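Local coordinates for VP2 (Primate bocaparvovirus 1, PDB 7L0Y), which self-assembles in sixty copies into the T=1 icosahedral capsid of human bocavirus 1, at residues N45-K50 / D441-I446; H140-A145 / L202-H207; P489-H492 / A498-Q501. All coordinates share one frame; numbering follows the deposited sequence.

Overall arrangement
All three contacts join loops that hang from the viral jelly roll, but at different depths. Contact 1, partly buried, ties the loop after strand 30-42 to the loop before strand 446-462 through an edge-to-face His-Tyr ring pair. Contact 2 is buried; both its segments lie between strands 132-137 and 208-210, where a methyl group meets a tyrosine face. These two touch: Tyr49 OH probably hydrogen-bonds Glu203 OE1 (2.6 Å) and Leu202 N (2.9 Å), and both reach a neighbouring subunit. Contact 3 stands apart, partly buried like contact 1, joining two pieces of the C-terminal region by a backbone hydrogen bond beside which the Tyr499 hydroxyl end meets the edge of the Tyr491 ring.

Contact 1 (N45-K50 / D441-I446); sequences NGHLYK and DSYLNI
Two different first torsions help bring His47 and Tyr443 together. In His47, CG lies anti to the carbonyl carbon (chi1 -66°), which carries the imidazole out toward segment 441-446; in Tyr443, CG takes the crowded position between backbone N and carbonyl carbon (chi1 55°), presenting a ring face to the histidine. The result is a T-shaped (edge-to-face) pair: the centroids of the His47 and Tyr443 rings are 4.6 Å apart and the planes stand at 83°. CD2 of His47 leads, 3.5 Å from Tyr443 CG and nearer the rim of the phenol than its centre, while NE2 follows at 3.8 Å from Tyr443 CD1. At the far end of the phenol, Tyr443 OH lies 3.5 Å from Gly46 CA. The backbone on the histidine side turns sharply, with Asn45, Gly46 and His47 all at positive phi. Asn45 ND2 bridges the turn, donating to Leu48 O (3.2 Å) from above the carbonyl plane, and also bonds Thr68 OG1. On the other segment, Asp441 sets OD2 in plane at the edge of the Tyr443 ring, while its OD1 forms a salt bridge with Lys431, a residue that His47 also touches. Aromatic contact thus links the BC and HI loops of the eight-stranded jelly roll shared by parvovirus capsid proteins.

Contact 2 (H140-A145 / L202-H207); sequences HAYPNA and LENSDH
Leu202 sets one methyl squarely over the ring of Tyr142. CD1 lies 3.5 Å from the centroid of the Tyr142 ring and 9° off its normal, a CH-pi contact with the methyl over the ring centre rather than its rim. With CG of Tyr142 anti to its own carbonyl carbon (chi1 -67°), the phenol extends across to the other segment, where its OH passes Asn204 CB at 3.5 Å and Ser205 OG at 3.6 Å. The hydrogen bond of that hydroxyl is made instead with Leu201 O, just ahead of the segment. Both pieces belong to the E-F loop of the parvovirus jelly roll, and the leucine sits in a short 3-10 turn, residues 202-204, near its end. That turn is held by Leu202 O, which accepts from Ser205 N at 3.3 Å and, on the opposite face of the carbonyl plane, from His207 NE2 at 2.6 Å. Leu202 O lies in the imidazole plane of His207, which makes this bond a likely restraint on the ring's rotation. Further out, the same imidazole stacks on Phe135 of strand 132-137 and on Trp20 of a neighbouring subunit, while Lys466 of another subunit packs against Tyr142 and hydrogen-bonds Asn204 O.

Contact 3 (P489-H492 / A498-Q501); sequences PTYH and AYIQ
Tyr499 reaches back to Tyr491 and His492 with its ring. From CB, the torsion that places CG anti to the backbone N (chi1 -178°) directs the phenol along the turn of the other segment. CD1 then passes His492 O at 3.5 Å, CE1 runs near the Tyr491 carbonyl at a doubtfully short separation, and CZ comes to 3.9 Å from Tyr491 CD1. At the tip, OH meets the edge of the Tyr491 ring, near its plane, and is hydrogen-bonded to Trp468 NE1 of a neighbouring subunit, a residue of the probable nuclear localization signal. Tyr491 has its own polar partner, its OH bonding Gln507 O, and Thr490 CG2 rests 3.5 Å above the plane of the Tyr491 ring, toward the rim. Pro489 to His492 form a type I beta turn closed by a weak bond from His492 N to Pro489 O. Across the contact, Ile500 N donates to His492 O at 3.1 Å with an N-H...O angle of 163°, a nearly straight bond that joins the two backbones at this point. Both segments lie in the long loop between strand 446-462 and strand 516-517, and Tyr491 and Tyr499 together pack on Pro85 at the start of helix 85-94.

Contact 1 (N45-K50 / D441-I446)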
loop_
_atom_site.group_PDB
_atom_site.type_symbol
_atom_site.label_atom_id
_atom_site.label_comp_id
_atom_site.label_asym_id
_atom_site.label_seq_id
_atom_site.Cartn_x
_atom_site.Cartn_y
_atom_site.Cartn_z
ATOM N N ASN A 45 1.559 1.575 -111.477
ATOM C CA ASN A 45 1.437 0.306 -112.203
ATOM C C ASN A 45 0.012 -0.212 -112.293
ATOM O O ASN A 45 -0.195 -1.399 -112.537
ATOM C CB ASN A 45 2.293 -0.803 -111.594
ATOM C CG ASN A 45 3.708 -0.766 -112.047
ATOM O OD1 ASN A 45 4.055 -0.074 -112.997
ATOM N ND2 ASN A 45 4.523 -1.601 -111.442
ATOM N N GLY A 46 -0.984 0.648 -112.138
ATOM C CA GLY A 46 -2.331 0.124 -112.019
ATOM C C GLY A 46 -2.458 -0.955 -110.968
ATOM O O GLY A 46 -3.094 -1.986 -111.214
ATOM N N HIS A 47 -1.832 -0.750 -109.807
ATOM C CA HIS A 47 -1.923 -1.656 -108.664
ATOM C C HIS A 47 -1.316 -3.023 -108.943
ATOM O O HIS A 47 -1.707 -4.015 -108.334
ATOM C CB HIS A 47 -3.368 -1.817 -108.193
ATOM C CG HIS A 47 -3.960 -0.568 -107.631
ATOM N ND1 HIS A 47 -3.584 -0.057 -106.409
ATOM C CD2 HIS A 47 -4.894 0.277 -108.123
ATOM C CE1 HIS A 47 -4.269 1.045 -106.169
ATOM N NE2 HIS A 47 -5.070 1.268 -107.193
ATOM N N LEU A 48 -0.344 -3.103 -109.838
ATOM C CA LEU A 48 0.254 -4.380 -110.180
ATOM C C LEU A 48 1.732 -4.395 -109.834
ATOM O O LEU A 48 2.403 -3.366 -109.802
ATOM C CB LEU A 48 0.066 -4.703 -111.665
ATOM C CG LEU A 48 -1.367 -5.007 -112.084
ATOM C CD1 LEU A 48 -1.437 -5.180 -113.573
ATOM C CD2 LEU A 48 -1.842 -6.255 -111.379
ATOM N N TYR A 49 2.227 -5.589 -109.555
ATOM C CA TYR A 49 3.648 -5.889 -109.598
ATOM C C TYR A 49 3.984 -6.408 -110.983
ATOM O O TYR A 49 3.419 -7.407 -111.427
ATOM C CB TYR A 49 4.029 -6.922 -108.545
ATOM C CG TYR A 49 4.071 -6.411 -107.138
ATOM C CD1 TYR A 49 5.261 -6.016 -106.573
ATOM C CD2 TYR A 49 2.922 -6.308 -106.381
ATOM C CE1 TYR A 49 5.316 -5.567 -105.296
ATOM C CE2 TYR A 49 2.967 -5.846 -105.099
ATOM C CZ TYR A 49 4.170 -5.477 -104.562
ATOM O OH TYR A 49 4.240 -5.014 -103.277
ATOM N N LYS A 50 4.885 -5.719 -111.663
ATOM C CA LYS A 50 5.313 -6.085 -112.998
ATOM C C LYS A 50 6.816 -6.290 -112.973
ATOM O O LYS A 50 7.512 -5.766 -112.109
ATOM C CB LYS A 50 4.959 -4.998 -114.012
ATOM C CG LYS A 50 3.488 -4.707 -114.111
ATOM C CD LYS A 50 3.234 -3.490 -114.965
ATOM C CE LYS A 50 1.761 -3.167 -115.014
ATOM N NZ LYS A 50 1.494 -1.914 -115.766
ATOM N N ASP A 441 -9.494 -6.481 -113.801
ATOM C CA ASP A 441 -9.507 -5.650 -112.607
ATOM C C ASP A 441 -9.678 -4.183 -112.960
ATOM O O ASP A 441 -8.903 -3.620 -113.737
ATOM C CB ASP A 441 -8.220 -5.832 -111.813
ATOM C CG ASP A 441 -8.150 -4.905 -110.617
ATOM O OD1 ASP A 441 -8.938 -5.095 -109.665
ATOM O OD2 ASP A 441 -7.321 -3.972 -110.639
ATOM N N SER A 442 -10.689 -3.564 -112.371
ATOM C CA SER A 442 -10.873 -2.129 -112.463
ATOM C C SER A 442 -10.873 -1.565 -111.055
ATOM O O SER A 442 -11.340 -2.213 -110.117
ATOM C CB SER A 442 -12.167 -1.775 -113.198
ATOM O OG SER A 442 -13.296 -2.293 -112.521
ATOM N N TYR A 443 -10.321 -0.372 -110.908
ATOM C CA TYR A 443 -10.195 0.236 -109.600
ATOM C C TYR A 443 -10.682 1.670 -109.653
ATOM O O TYR A 443 -10.849 2.260 -110.719
ATOM C CB TYR A 443 -8.755 0.182 -109.083
ATOM C CG TYR A 443 -7.737 0.780 -110.017
ATOM C CD1 TYR A 443 -7.495 2.143 -110.032
ATOM C CD2 TYR A 443 -6.990 -0.029 -110.862
ATOM C CE1 TYR A 443 -6.568 2.686 -110.880
ATOM C CE2 TYR A 443 -6.048 0.509 -111.710
ATOM C CZ TYR A 443 -5.840 1.865 -111.715
ATOM O OH TYR A 443 -4.903 2.403 -112.566
ATOM N N LEU A 444 -10.904 2.217 -108.471
ATOM C CA LEU A 444 -11.278 3.612 -108.350
ATOM C C LEU A 444 -10.034 4.479 -108.444
ATOM O O LEU A 444 -9.027 4.213 -107.788
ATOM C CB LEU A 444 -11.982 3.834 -107.020
ATOM C CG LEU A 444 -12.648 5.176 -106.805
ATOM C CD1 LEU A 444 -13.775 5.283 -107.796
ATOM C CD2 LEU A 444 -13.164 5.265 -105.394
ATOM N N ASN A 445 -10.106 5.531 -109.245
ATOM C CA ASN A 445 -8.950 6.380 -109.499
ATOM C C ASN A 445 -8.891 7.456 -108.425
ATOM O O ASN A 445 -9.741 8.346 -108.377
ATOM C CB ASN A 445 -9.033 6.994 -110.891
ATOM C CG ASN A 445 -7.780 7.733 -111.275
ATOM O OD1 ASN A 445 -6.688 7.407 -110.822
ATOM N ND2 ASN A 445 -7.930 8.737 -112.122
ATOM N N ILE A 446 -7.871 7.382 -107.575
ATOM C CA ILE A 446 -7.740 8.238 -106.407
ATOM C C ILE A 446 -6.290 8.671 -106.287
ATOM O O ILE A 446 -5.386 8.057 -106.854
ATOM C CB ILE A 446 -8.184 7.527 -105.112
ATOM C CG1 ILE A 446 -7.363 6.260 -104.904
ATOM C CG2 ILE A 446 -9.658 7.204 -105.148
ATOM C CD1 ILE A 446 -7.575 5.607 -103.576
#

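Contact 2 (H140-A145 / L202-H207)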
loop_
_atom_site.group_PDB
_atom_site.type_symbol
_atom_site.label_atom_id
_atom_site.label_comp_id
_atom_site.label_asym_id
_atom_site.label_seq_id
_atom_site.Cartn_x
_atom_site.Cartn_y
_atom_site.Cartn_z
ATOM N N HIS A 140 15.279 -3.265 -93.010
ATOM C CA HIS A 140 15.846 -3.413 -94.341
ATOM C C HIS A 140 15.617 -4.827 -94.853
ATOM O O HIS A 140 16.494 -5.453 -95.445
ATOM C CB HIS A 140 17.319 -3.032 -94.342
ATOM C CG HIS A 140 17.563 -1.645 -93.843
ATOM N ND1 HIS A 140 17.200 -0.525 -94.556
ATOM C CD2 HIS A 140 18.092 -1.196 -92.681
ATOM C CE1 HIS A 140 17.514 0.555 -93.866
ATOM N NE2 HIS A 140 18.054 0.176 -92.724
ATOM N N ALA A 141 14.412 -5.327 -94.604
ATOM C CA ALA A 141 14.002 -6.649 -95.036
ATOM C C ALA A 141 13.631 -6.689 -96.505
ATOM O O ALA A 141 13.477 -7.775 -97.064
ATOM C CB ALA A 141 12.826 -7.119 -94.187
ATOM N N TYR A 142 13.494 -5.544 -97.133
ATOM C CA TYR A 142 13.173 -5.428 -98.534
ATOM C C TYR A 142 14.289 -4.708 -99.262
ATOM O O TYR A 142 15.108 -4.029 -98.638
ATOM C CB TYR A 142 11.855 -4.670 -98.719
ATOM C CG TYR A 142 10.660 -5.414 -98.202
ATOM C CD1 TYR A 142 10.022 -6.353 -98.988
ATOM C CD2 TYR A 142 10.166 -5.179 -96.933
ATOM C CE1 TYR A 142 8.940 -7.035 -98.532
ATOM C CE2 TYR A 142 9.078 -5.855 -96.468
ATOM C CZ TYR A 142 8.464 -6.782 -97.275
ATOM O OH TYR A 142 7.370 -7.478 -96.831
ATOM N N PRO A 143 14.383 -4.867 -100.579
ATOM C CA PRO A 143 15.377 -4.106 -101.341
ATOM C C PRO A 143 15.258 -2.622 -101.064
ATOM O O PRO A 143 14.160 -2.092 -100.896
ATOM C CB PRO A 143 15.027 -4.434 -102.791
ATOM C CG PRO A 143 14.378 -5.747 -102.715
ATOM C CD PRO A 143 13.631 -5.793 -101.440
ATOM N N ASN A 144 16.402 -1.953 -100.992
ATOM C CA ASN A 144 16.396 -0.526 -100.712
ATOM C C ASN A 144 15.639 0.222 -101.795
ATOM O O ASN A 144 15.769 -0.074 -102.984
ATOM C CB ASN A 144 17.816 0.011 -100.606
ATOM C CG ASN A 144 18.607 -0.214 -101.862
ATOM O OD1 ASN A 144 18.313 -1.122 -102.630
ATOM N ND2 ASN A 144 19.578 0.647 -102.111
ATOM N N ALA A 145 14.838 1.193 -101.376
ATOM C CA ALA A 145 14.066 1.963 -102.336
ATOM C C ALA A 145 14.922 3.009 -103.014
ATOM O O ALA A 145 14.769 3.260 -104.211
ATOM C CB ALA A 145 12.880 2.623 -101.645
ATOM N N LEU A 202 5.472 -5.933 -100.769
ATOM C CA LEU A 202 5.431 -5.214 -99.511
ATOM C C LEU A 202 4.264 -5.672 -98.651
ATOM O O LEU A 202 4.304 -5.500 -97.433
ATOM C CB LEU A 202 5.372 -3.708 -99.752
ATOM C CG LEU A 202 6.656 -3.004 -100.211
ATOM C CD1 LEU A 202 7.825 -3.492 -99.402
ATOM C CD2 LEU A 202 6.937 -3.284 -101.663
ATOM N N GLU A 203 3.246 -6.280 -99.258
ATOM C CA GLU A 203 2.058 -6.812 -98.598
ATOM C C GLU A 203 2.367 -7.962 -97.670
ATOM O O GLU A 203 1.511 -8.363 -96.884
ATOM C CB GLU A 203 1.053 -7.255 -99.657
ATOM C CG GLU A 203 0.433 -6.107 -100.434
ATOM C CD GLU A 203 1.360 -5.515 -101.476
ATOM O OE1 GLU A 203 2.521 -5.945 -101.566
ATOM O OE2 GLU A 203 0.930 -4.603 -102.205
ATOM N N ASN A 204 3.573 -8.490 -97.751
ATOM C CA ASN A 204 4.058 -9.576 -96.925
ATOM C C ASN A 204 4.356 -9.136 -95.499
ATOM O O ASN A 204 4.804 -9.953 -94.697
ATOM C CB ASN A 204 5.306 -10.154 -97.592
ATOM C CG ASN A 204 5.608 -11.553 -97.156
ATOM O OD1 ASN A 204 4.706 -12.324 -96.839
ATOM N ND2 ASN A 204 6.881 -11.903 -97.152
ATOM N N SER A 205 4.190 -7.861 -95.180
ATOM C CA SER A 205 4.434 -7.343 -93.844
ATOM C C SER A 205 3.204 -6.589 -93.345
ATOM O O SER A 205 2.177 -6.520 -94.017
ATOM C CB SER A 205 5.689 -6.465 -93.836
ATOM O OG SER A 205 5.541 -5.334 -94.671
ATOM N N ASP A 206 3.314 -6.034 -92.144
ATOM C CA ASP A 206 2.243 -5.255 -91.541
ATOM C C ASP A 206 2.345 -3.802 -91.977
ATOM O O ASP A 206 3.439 -3.238 -92.021
ATOM C CB ASP A 206 2.295 -5.328 -90.019
ATOM C CG ASP A 206 1.956 -6.693 -89.483
ATOM O OD1 ASP A 206 1.456 -7.538 -90.240
ATOM O OD2 ASP A 206 2.174 -6.921 -88.283
ATOM N N HIS A 207 1.209 -3.201 -92.292
ATOM C CA HIS A 207 1.151 -1.808 -92.692
ATOM C C HIS A 207 0.183 -1.079 -91.783
ATOM O O HIS A 207 -0.753 -1.672 -91.247
ATOM C CB HIS A 207 0.676 -1.650 -94.129
ATOM C CG HIS A 207 1.408 -2.513 -95.101
ATOM N ND1 HIS A 207 0.900 -2.822 -96.341
ATOM C CD2 HIS A 207 2.594 -3.153 -95.007
ATOM C CE1 HIS A 207 1.745 -3.615 -96.969
ATOM N NE2 HIS A 207 2.783 -3.827 -96.183
#

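Contact 3 (P489-H492 / A498-Q501)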
loop_
_atom_site.group_PDB
_atom_site.type_symbol
_atom_site.label_atom_id
_atom_site.label_comp_id
_atom_site.label_asym_id
_atom_site.label_seq_id
_atom_site.Cartn_x
_atom_site.Cartn_y
_atom_site.Cartn_z
ATOM N N PRO A 489 19.949 36.800 -107.568
ATOM C CA PRO A 489 21.066 36.048 -106.984
ATOM C C PRO A 489 20.734 34.575 -106.790
ATOM O O PRO A 489 19.630 34.109 -107.060
ATOM C CB PRO A 489 21.297 36.750 -105.646
ATOM C CG PRO A 489 19.986 37.339 -105.312
ATOM C CD PRO A 489 19.373 37.753 -106.610
ATOM N N THR A 490 21.720 33.849 -106.258
ATOM C CA THR A 490 21.735 32.397 -106.389
ATOM C C THR A 490 20.535 31.732 -105.732
ATOM O O THR A 490 19.802 30.998 -106.385
ATOM C CB THR A 490 23.024 31.817 -105.823
ATOM O OG1 THR A 490 24.128 32.234 -106.628
ATOM C CG2 THR A 490 22.957 30.314 -105.821
ATOM N N TYR A 491 20.332 31.928 -104.443
ATOM C CA TYR A 491 19.284 31.187 -103.758
ATOM C C TYR A 491 17.971 31.949 -103.694
ATOM O O TYR A 491 17.106 31.618 -102.883
ATOM C CB TYR A 491 19.761 30.749 -102.382
ATOM C CG TYR A 491 20.864 29.735 -102.494
ATOM C CD1 TYR A 491 20.579 28.413 -102.772
ATOM C CD2 TYR A 491 22.185 30.096 -102.327
ATOM C CE1 TYR A 491 21.569 27.485 -102.870
ATOM C CE2 TYR A 491 23.181 29.171 -102.427
ATOM C CZ TYR A 491 22.871 27.866 -102.698
ATOM O OH TYR A 491 23.875 26.934 -102.799
ATOM N N HIS A 492 17.848 33.016 -104.456
ATOM C CA HIS A 492 16.637 33.803 -104.521
ATOM C C HIS A 492 15.720 33.198 -105.586
ATOM O O HIS A 492 16.040 32.192 -106.219
ATOM C CB HIS A 492 17.021 35.248 -104.819
ATOM C CG HIS A 492 15.999 36.255 -104.406
ATOM N ND1 HIS A 492 15.698 36.498 -103.086
ATOM C CD2 HIS A 492 15.226 37.095 -105.130
ATOM C CE1 HIS A 492 14.772 37.434 -103.012
ATOM N NE2 HIS A 492 14.470 37.815 -104.238
ATOM N N ALA A 498 10.952 30.986 -110.497
ATOM C CA ALA A 498 11.944 29.933 -110.609
ATOM C C ALA A 498 13.023 30.139 -109.563
ATOM O O ALA A 498 13.451 31.265 -109.304
ATOM C CB ALA A 498 12.555 29.906 -112.007
ATOM N N TYR A 499 13.452 29.049 -108.953
ATOM C CA TYR A 499 14.465 29.131 -107.924
ATOM C C TYR A 499 15.838 28.991 -108.550
ATOM O O TYR A 499 16.154 27.976 -109.172
ATOM C CB TYR A 499 14.213 28.051 -106.889
ATOM C CG TYR A 499 15.151 28.025 -105.726
ATOM C CD1 TYR A 499 15.174 29.064 -104.814
ATOM C CD2 TYR A 499 15.923 26.914 -105.469
ATOM C CE1 TYR A 499 15.993 29.026 -103.729
ATOM C CE2 TYR A 499 16.740 26.867 -104.383
ATOM C CZ TYR A 499 16.772 27.926 -103.513
ATOM O OH TYR A 499 17.595 27.870 -102.418
ATOM N N ILE A 500 16.640 30.033 -108.417
ATOM C CA ILE A 500 17.945 30.089 -109.058
ATOM C C ILE A 500 18.827 29.051 -108.380
ATOM O O ILE A 500 18.801 28.905 -107.157
ATOM C CB ILE A 500 18.543 31.500 -108.964
ATOM C CG1 ILE A 500 17.531 32.541 -109.444
ATOM C CG2 ILE A 500 19.831 31.601 -109.742
ATOM C CD1 ILE A 500 17.015 32.304 -110.826
ATOM N N GLN A 501 19.523 28.259 -109.170
ATOM C CA GLN A 501 20.401 27.262 -108.598
ATOM C C GLN A 501 21.822 27.794 -108.483
ATOM O O GLN A 501 22.208 28.719 -109.196
ATOM C CB GLN A 501 20.376 26.001 -109.445
ATOM C CG GLN A 501 19.024 25.341 -109.497
ATOM C CD GLN A 501 18.511 24.955 -108.132
ATOM O OE1 GLN A 501 19.261 24.490 -107.282
ATOM N NE2 GLN A 501 17.223 25.150 -107.914
#